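Local coordinates for molybdopterin molybdotransferase (Pyrococcus horikoshii, PDB 1UZ5), which probably inserts molybdate into adenylyl-molybdopterin, releasing AMP and giving Mo-molybdopterin, a late step of molybdenum cofactor biosynthesis that uses magnesium, at residues L9-P23 against T312-G324. Sequence-based numbering, arbitrary orientation.
Sequences LEKALEVVQSFKISP and TLLVVPLLLRALG
Val16 and Leu318 mark the tight side of this contact, where Val16 CG1 lies 3.8 Å from Leu318 CB and 3.5 Å from the backbone O of Leu314. Val16 reaches both because its CG1 is anti to the backbone N (chi1 177°), which sets that methyl against the Leu314 carbonyl, beside the kink where Pro317 has no N-H to give. Farther along, Leu318 CD1 is shared: Phe19 CB approaches to 3.9 Å, and the side chain of Ile21 crosses that of Leu318 at about a right angle. Towards the N-terminal end, Leu314 CD2 meets Leu9 CD1 at a looser 4.2 Å, with Ala12 CB and Leu13 CD2 close by. The axes of helix 9-18 and of the 312-322 part of helix 304-322 run in the same direction, inclined by 26° and 9.6 Å apart at closest approach. The first belongs to the N-terminal region of the MoeA family and the second to the probable molybdopterin-binding domain, so the chain's N-terminal helix packs on a domain remote in sequence. Ile289, Pro296 and Phe298 of that domain's sheet extend the same apolar layer. Beyond the helix, Ile21 CB rests 3.9 Å from Ala322 CB, and water 2 accepts from Ile21 N while donating to Leu318 O. The solvent side is looser: exposed Gln17 offers its aliphatic CG to Arg321 NH2 at 3.5 Å, in the one of two deposited Arg321 conformers described here. Less certainly, water 1 bridges that NH2 to Leu13 O, while Pro317 CB lies over one guanidinium face, toward its rim.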
ATOM      1  N   LEU A   9      16.318  21.509   7.267  1.00 47.66           N
ATOM      2  CA  LEU A   9      15.456  20.500   6.667  1.00 48.61           C
ATOM      3  C   LEU A   9      14.051  20.605   7.244  1.00 46.61           C
ATOM      4  O   LEU A   9      13.063  20.610   6.507  1.00 49.86           O
ATOM      5  CB  LEU A   9      16.020  19.099   6.933  1.00 46.60           C
ATOM      6  CG  LEU A   9      15.190  17.905   6.443  1.00 44.28           C
ATOM      7  CD1 LEU A   9      14.943  18.017   4.947  1.00 32.40           C
ATOM      8  CD2 LEU A   9      15.922  16.612   6.766  1.00 39.59           C
ATOM      9  N   GLU A  10      13.968  20.700   8.566  1.00 49.87           N
ATOM     10  CA  GLU A  10      12.681  20.796   9.241  1.00 49.16           C
ATOM     11  C   GLU A  10      11.792  21.860   8.613  1.00 52.15           C
ATOM     12  O   GLU A  10      10.585  21.662   8.469  1.00 49.04           O
ATOM     13  CB  GLU A  10      12.884  21.101  10.725  1.00 57.00           C
ATOM     14  CG  GLU A  10      11.586  21.247  11.500  1.00 66.48           C
ATOM     15  CD  GLU A  10      10.662  20.060  11.309  1.00 74.35           C
ATOM     16  OE1 GLU A  10      11.103  18.918  11.558  1.00 73.90           O
ATOM     17  OE2 GLU A  10       9.495  20.270  10.912  1.00 76.02           O
ATOM     18  N   LYS A  11      12.382  22.990   8.237  1.00 47.18           N
ATOM     19  CA  LYS A  11      11.601  24.054   7.624  1.00 51.69           C
ATOM     20  C   LYS A  11      11.106  23.602   6.262  1.00 47.46           C
ATOM     21  O   LYS A  11       9.934  23.783   5.926  1.00 44.54           O
ATOM     22  CB  LYS A  11      12.434  25.327   7.468  1.00 57.12           C
ATOM     23  CG  LYS A  11      11.694  26.450   6.751  1.00 63.66           C
ATOM     24  CD  LYS A  11      10.422  26.844   7.494  1.00 77.20           C
ATOM     25  CE  LYS A  11       9.609  27.863   6.710  1.00 73.01           C
ATOM     26  NZ  LYS A  11      10.378  29.111   6.453  1.00 85.00           N
ATOM     27  N   ALA A  12      12.005  23.018   5.476  1.00 48.85           N
ATOM     28  CA  ALA A  12      11.650  22.532   4.146  1.00 46.80           C
ATOM     29  C   ALA A  12      10.546  21.485   4.271  1.00 41.93           C
ATOM     30  O   ALA A  12       9.654  21.410   3.425  1.00 38.61           O
ATOM     31  CB  ALA A  12      12.869  21.934   3.463  1.00 41.52           C
ATOM     32  N   LEU A  13      10.607  20.684   5.333  1.00 38.60           N
ATOM     33  CA  LEU A  13       9.597  19.655   5.561  1.00 40.72           C
ATOM     34  C   LEU A  13       8.260  20.301   5.905  1.00 48.14           C
ATOM     35  O   LEU A  13       7.211  19.874   5.419  1.00 44.24           O
ATOM     36  CB  LEU A  13      10.029  18.717   6.689  1.00 39.26           C
ATOM     37  CG  LEU A  13      11.214  17.802   6.377  1.00 39.14           C
ATOM     38  CD1 LEU A  13      11.578  16.978   7.602  1.00 39.05           C
ATOM     39  CD2 LEU A  13      10.851  16.893   5.213  1.00 45.73           C
ATOM     40  N   GLU A  14       8.302  21.335   6.742  1.00 46.69           N
ATOM     41  CA  GLU A  14       7.087  22.041   7.132  1.00 40.85           C
ATOM     42  C   GLU A  14       6.437  22.662   5.903  1.00 39.03           C
ATOM     43  O   GLU A  14       5.214  22.679   5.782  1.00 41.13           O
ATOM     44  CB  GLU A  14       7.409  23.129   8.158  1.00 41.03           C
ATOM     45  CG  GLU A  14       7.811  22.586   9.518  1.00 60.90           C
ATOM     46  CD  GLU A  14       8.292  23.672  10.465  1.00 73.63           C
ATOM     47  OE1 GLU A  14       7.593  24.701  10.595  1.00 82.08           O
ATOM     48  OE2 GLU A  14       9.365  23.495  11.081  1.00 77.63           O
ATOM     49  N   VAL A  15       7.263  23.162   4.989  1.00 35.35           N
ATOM     50  CA  VAL A  15       6.762  23.775   3.766  1.00 35.33           C
ATOM     51  C   VAL A  15       6.005  22.764   2.908  1.00 38.01           C
ATOM     52  O   VAL A  15       4.915  23.050   2.414  1.00 47.47           O
ATOM     53  CB  VAL A  15       7.914  24.371   2.929  1.00 39.11           C
ATOM     54  CG1 VAL A  15       7.381  24.904   1.606  1.00 38.47           C
ATOM     55  CG2 VAL A  15       8.596  25.483   3.712  1.00 45.39           C
ATOM     56  N   VAL A  16       6.583  21.583   2.722  1.00 41.01           N
ATOM     57  CA  VAL A  16       5.925  20.556   1.919  1.00 41.80           C
ATOM     58  C   VAL A  16       4.622  20.149   2.593  1.00 38.65           C
ATOM     59  O   VAL A  16       3.605  19.953   1.929  1.00 33.80           O
ATOM     60  CB  VAL A  16       6.820  19.313   1.749  1.00 39.61           C
ATOM     61  CG1 VAL A  16       6.073  18.240   0.967  1.00 39.67           C
ATOM     62  CG2 VAL A  16       8.109  19.700   1.028  1.00 37.53           C
ATOM     63  N   GLN A  17       4.659  20.031   3.915  1.00 38.77           N
ATOM     64  CA  GLN A  17       3.470  19.664   4.673  1.00 47.77           C
ATOM     65  C   GLN A  17       2.370  20.682   4.411  1.00 47.89           C
ATOM     66  O   GLN A  17       1.187  20.344   4.422  1.00 55.70           O
ATOM     67  CB  GLN A  17       3.781  19.623   6.168  1.00 43.59           C
ATOM     68  CG  GLN A  17       4.836  18.603   6.552  1.00 59.75           C
ATOM     69  CD  GLN A  17       5.118  18.592   8.040  1.00 66.53           C
ATOM     70  OE1 GLN A  17       4.222  18.362   8.849  1.00 75.74           O
ATOM     71  NE2 GLN A  17       6.370  18.838   8.409  1.00 74.01           N
ATOM     72  N   SER A  18       2.762  21.928   4.163  1.00 43.99           N
ATOM     73  CA  SER A  18       1.789  22.983   3.902  1.00 43.50           C
ATOM     74  C   SER A  18       1.114  22.758   2.559  1.00 43.53           C
ATOM     75  O   SER A  18       0.042  23.309   2.298  1.00 47.44           O
ATOM     76  CB  SER A  18       2.460  24.362   3.909  1.00 47.60           C
ATOM     77  OG  SER A  18       2.997  24.681   2.637  1.00 52.76           O
ATOM     78  N   PHE A  19       1.744  21.965   1.696  1.00 42.55           N
ATOM     79  CA  PHE A  19       1.157  21.679   0.391  1.00 43.77           C
ATOM     80  C   PHE A  19       0.099  20.608   0.570  1.00 47.53           C
ATOM     81  O   PHE A  19       0.158  19.809   1.504  1.00 44.22           O
ATOM     82  CB  PHE A  19       2.202  21.159  -0.605  1.00 46.38           C
ATOM     83  CG  PHE A  19       3.315  22.124  -0.893  1.00 52.64           C
ATOM     84  CD1 PHE A  19       3.087  23.498  -0.898  1.00 50.10           C
ATOM     85  CD2 PHE A  19       4.591  21.653  -1.190  1.00 45.47           C
ATOM     86  CE1 PHE A  19       4.116  24.391  -1.193  1.00 49.47           C
ATOM     87  CE2 PHE A  19       5.627  22.537  -1.487  1.00 43.07           C
ATOM     88  CZ  PHE A  19       5.388  23.910  -1.489  1.00 42.73           C
ATOM     89  N   LYS A  20      -0.870  20.585  -0.329  1.00 47.42           N
ATOM     90  CA  LYS A  20      -1.913  19.587  -0.248  1.00 53.57           C
ATOM     91  C   LYS A  20      -2.366  19.213  -1.645  1.00 48.82           C
ATOM     92  O   LYS A  20      -2.831  20.058  -2.407  1.00 49.83           O
ATOM     93  CB  LYS A  20      -3.093  20.114   0.571  1.00 61.04           C
ATOM     94  CG  LYS A  20      -4.071  19.037   1.010  1.00 71.16           C
ATOM     95  CD  LYS A  20      -5.099  19.600   1.979  1.00 82.46           C
ATOM     96  CE  LYS A  20      -5.997  18.508   2.540  1.00 84.52           C
ATOM     97  NZ  LYS A  20      -6.952  19.048   3.549  1.00 87.27           N
ATOM     98  N   ILE A  21      -2.198  17.942  -1.982  1.00 49.78           N
ATOM     99  CA  ILE A  21      -2.609  17.441  -3.280  1.00 53.20           C
ATOM    100  C   ILE A  21      -3.891  16.649  -3.064  1.00 49.35           C
ATOM    101  O   ILE A  21      -3.983  15.845  -2.138  1.00 52.03           O
ATOM    102  CB  ILE A  21      -1.555  16.488  -3.892  1.00 54.67           C
ATOM    103  CG1 ILE A  21      -0.205  17.199  -4.023  1.00 56.81           C
ATOM    104  CG2 ILE A  21      -2.035  15.990  -5.249  1.00 54.51           C
ATOM    105  CD1 ILE A  21      -0.218  18.382  -4.962  1.00 56.84           C
ATOM    106  N   SER A  22      -4.884  16.896  -3.907  1.00 52.84           N
ATOM    107  CA  SER A  22      -6.147  16.174  -3.825  1.00 51.82           C
ATOM    108  C   SER A  22      -6.400  15.624  -5.214  1.00 45.11           C
ATOM    109  O   SER A  22      -7.006  16.284  -6.055  1.00 44.67           O
ATOM    110  CB  SER A  22      -7.285  17.106  -3.401  1.00 56.81           C
ATOM    111  OG  SER A  22      -7.152  17.464  -2.035  1.00 59.15           O
ATOM    112  N   PRO A  23      -5.920  14.399  -5.475  1.00 44.95           N
ATOM    113  CA  PRO A  23      -6.079  13.741  -6.772  1.00 44.82           C
ATOM    114  C   PRO A  23      -7.529  13.391  -7.093  1.00 45.77           C
ATOM    115  O   PRO A  23      -7.883  13.173  -8.250  1.00 52.07           O
ATOM    116  CB  PRO A  23      -5.198  12.505  -6.630  1.00 42.58           C
ATOM    117  CG  PRO A  23      -5.402  12.137  -5.192  1.00 44.21           C
ATOM    118  CD  PRO A  23      -5.306  13.483  -4.494  1.00 46.30           C
ATOM    119  N   THR A 312      13.000  11.018  -1.775  1.00 28.22           N
ATOM    120  CA  THR A 312      12.441  10.318  -0.631  1.00 31.30           C
ATOM    121  C   THR A 312      12.113  11.242   0.538  1.00 40.51           C
ATOM    122  O   THR A 312      11.054  11.125   1.163  1.00 33.74           O
ATOM    123  CB  THR A 312      13.416   9.241  -0.147  1.00 29.59           C
ATOM    124  OG1 THR A 312      13.648   8.309  -1.209  1.00 34.96           O
ATOM    125  CG2 THR A 312      12.852   8.504   1.068  1.00 34.93           C
ATOM    126  N   LEU A 313      13.022  12.167   0.825  1.00 39.92           N
ATOM    127  CA  LEU A 313      12.844  13.098   1.932  1.00 38.73           C
ATOM    128  C   LEU A 313      11.793  14.175   1.716  1.00 37.39           C
ATOM    129  O   LEU A 313      11.055  14.516   2.638  1.00 37.53           O
ATOM    130  CB  LEU A 313      14.177  13.773   2.264  1.00 36.78           C
ATOM    131  CG  LEU A 313      15.226  12.924   2.979  1.00 46.26           C
ATOM    132  CD1 LEU A 313      16.561  13.648   2.994  1.00 43.53           C
ATOM    133  CD2 LEU A 313      14.752  12.633   4.396  1.00 38.16           C
ATOM    134  N   LEU A 314      11.710  14.694   0.496  1.00 30.35           N
ATOM    135  CA  LEU A 314      10.786  15.786   0.199  1.00 34.99           C
ATOM    136  C   LEU A 314       9.528  15.476  -0.602  1.00 34.22           C
ATOM    137  O   LEU A 314       8.443  15.950  -0.265  1.00 37.10           O
ATOM    138  CB  LEU A 314      11.540  16.905  -0.526  1.00 32.65           C
ATOM    139  CG  LEU A 314      12.850  17.404   0.095  1.00 40.60           C
ATOM    140  CD1 LEU A 314      13.461  18.463  -0.804  1.00 32.19           C
ATOM    141  CD2 LEU A 314      12.590  17.965   1.484  1.00 40.41           C
ATOM    142  N   VAL A 315       9.664  14.696  -1.666  1.00 30.41           N
ATOM    143  CA  VAL A 315       8.512  14.407  -2.507  1.00 29.25           C
ATOM    144  C   VAL A 315       7.636  13.255  -2.027  1.00 32.40           C
ATOM    145  O   VAL A 315       6.410  13.355  -2.048  1.00 26.45           O
ATOM    146  CB  VAL A 315       8.954  14.133  -3.961  1.00 28.32           C
ATOM    147  CG1 VAL A 315       7.733  14.031  -4.865  1.00 26.92           C
ATOM    148  CG2 VAL A 315       9.882  15.256  -4.442  1.00 28.58           C
ATOM    149  N   VAL A 316       8.262  12.170  -1.590  1.00 32.06           N
ATOM    150  CA  VAL A 316       7.519  11.006  -1.133  1.00 33.35           C
ATOM    151  C   VAL A 316       6.469  11.331  -0.066  1.00 33.75           C
ATOM    152  O   VAL A 316       5.310  10.946  -0.207  1.00 34.13           O
ATOM    153  CB  VAL A 316       8.487   9.908  -0.636  1.00 30.27           C
ATOM    154  CG1 VAL A 316       7.715   8.760  -0.005  1.00 36.15           C
ATOM    155  CG2 VAL A 316       9.305   9.384  -1.822  1.00 30.78           C
ATOM    156  N   PRO A 317       6.849  12.054   1.003  1.00 36.93           N
ATOM    157  CA  PRO A 317       5.854  12.377   2.033  1.00 31.18           C
ATOM    158  C   PRO A 317       4.611  13.060   1.450  1.00 32.71           C
ATOM    159  O   PRO A 317       3.484  12.788   1.868  1.00 35.51           O
ATOM    160  CB  PRO A 317       6.635  13.277   2.986  1.00 35.85           C
ATOM    161  CG  PRO A 317       8.025  12.696   2.905  1.00 34.92           C
ATOM    162  CD  PRO A 317       8.189  12.521   1.409  1.00 34.48           C
ATOM    163  N   LEU A 318       4.824  13.941   0.477  1.00 32.37           N
ATOM    164  CA  LEU A 318       3.729  14.655  -0.169  1.00 31.68           C
ATOM    165  C   LEU A 318       2.812  13.681  -0.904  1.00 37.72           C
ATOM    166  O   LEU A 318       1.590  13.738  -0.774  1.00 35.40           O
ATOM    167  CB  LEU A 318       4.279  15.678  -1.168  1.00 22.08           C
ATOM    168  CG  LEU A 318       3.253  16.483  -1.973  1.00 30.21           C
ATOM    169  CD1 LEU A 318       2.381  17.300  -1.030  1.00 35.01           C
ATOM    170  CD2 LEU A 318       3.970  17.396  -2.956  1.00 31.52           C
ATOM    171  N   LEU A 319       3.415  12.785  -1.679  1.00 29.03           N
ATOM    172  CA  LEU A 319       2.656  11.811  -2.448  1.00 34.89           C
ATOM    173  C   LEU A 319       1.905  10.827  -1.553  1.00 28.64           C
ATOM    174  O   LEU A 319       0.752  10.493  -1.818  1.00 33.92           O
ATOM    175  CB  LEU A 319       3.597  11.061  -3.398  1.00 29.71           C
ATOM    176  CG  LEU A 319       4.377  12.000  -4.326  1.00 36.67           C
ATOM    177  CD1 LEU A 319       5.248  11.202  -5.288  1.00 31.00           C
ATOM    178  CD2 LEU A 319       3.396  12.873  -5.097  1.00 37.75           C
ATOM    179  N   LEU A 320       2.559  10.368  -0.493  1.00 24.92           N
ATOM    180  CA  LEU A 320       1.930   9.431   0.425  1.00 33.03           C
ATOM    181  C   LEU A 320       0.705  10.055   1.088  1.00 42.07           C
ATOM    182  O   LEU A 320      -0.333   9.410   1.217  1.00 35.06           O
ATOM    183  CB  LEU A 320       2.932   8.975   1.489  1.00 27.20           C
ATOM    184  CG  LEU A 320       4.089   8.114   0.970  1.00 41.35           C
ATOM    185  CD1 LEU A 320       4.969   7.666   2.129  1.00 38.37           C
ATOM    186  CD2 LEU A 320       3.532   6.903   0.232  1.00 37.07           C
ATOM    187  N   ARG A 321       0.825  11.314   1.498  1.00 34.86           N
ATOM    188  CA  ARG A 321      -0.286  12.006   2.140  1.00 34.87           C
ATOM    189  C   ARG A 321      -1.454  12.152   1.182  1.00 32.91           C
ATOM    190  O   ARG A 321      -2.610  12.085   1.588  1.00 39.31           O
ATOM    191  CB  ARG A 321       0.160  13.378   2.634  1.00 38.73           C
ATOM    192  CG  ARG A 321       1.097  13.311   3.824  1.00 42.73           C
ATOM    193  CD  ARG A 321       1.818  14.626   4.011  1.00 44.34           C
ATOM    194  NE  ARG A 321       2.828  14.496   5.058  0.50 36.82           N
ATOM    195  CZ  ARG A 321       3.947  15.210   5.122  0.50 38.70           C
ATOM    196  NH1 ARG A 321       4.798  15.011   6.118  0.50 34.00           N
ATOM    197  NH2 ARG A 321       4.222  16.114   4.189  0.50 25.36           N
ATOM    198  N   ALA A 322      -1.153  12.348  -0.095  1.00 29.13           N
ATOM    199  CA  ALA A 322      -2.198  12.479  -1.100  1.00 31.67           C
ATOM    200  C   ALA A 322      -2.938  11.149  -1.262  1.00 33.47           C
ATOM    201  O   ALA A 322      -4.074  11.114  -1.735  1.00 31.02           O
ATOM    202  CB  ALA A 322      -1.593  12.884  -2.420  1.00 24.76           C
ATOM    203  N   LEU A 323      -2.286  10.058  -0.873  1.00 26.05           N
ATOM    204  CA  LEU A 323      -2.881   8.730  -0.992  1.00 37.04           C
ATOM    205  C   LEU A 323      -3.348   8.194   0.358  1.00 33.54           C
ATOM    206  O   LEU A 323      -3.562   6.992   0.512  1.00 33.13           O
ATOM    207  CB  LEU A 323      -1.867   7.762  -1.612  1.00 28.95           C
ATOM    208  CG  LEU A 323      -1.444   8.073  -3.046  1.00 28.46           C
ATOM    209  CD1 LEU A 323      -0.247   7.224  -3.421  1.00 27.48           C
ATOM    210  CD2 LEU A 323      -2.603   7.824  -3.993  1.00 25.78           C
ATOM    211  N   GLY A 324      -3.496   9.092   1.331  1.00 29.87           N
ATOM    212  CA  GLY A 324      -3.933   8.695   2.655  1.00 30.50           C
ATOM    213  C   GLY A 324      -2.939   7.787   3.349  1.00 36.41           C
ATOM    214  O   GLY A 324      -3.281   7.092   4.305  1.00 41.74           O
TER
HETATM  215  O   HOH W   1       6.822  17.135   4.552  1.00 33.73           O
HETATM  216  O   HOH W   2      -0.771  15.998  -0.459  1.00 44.45           O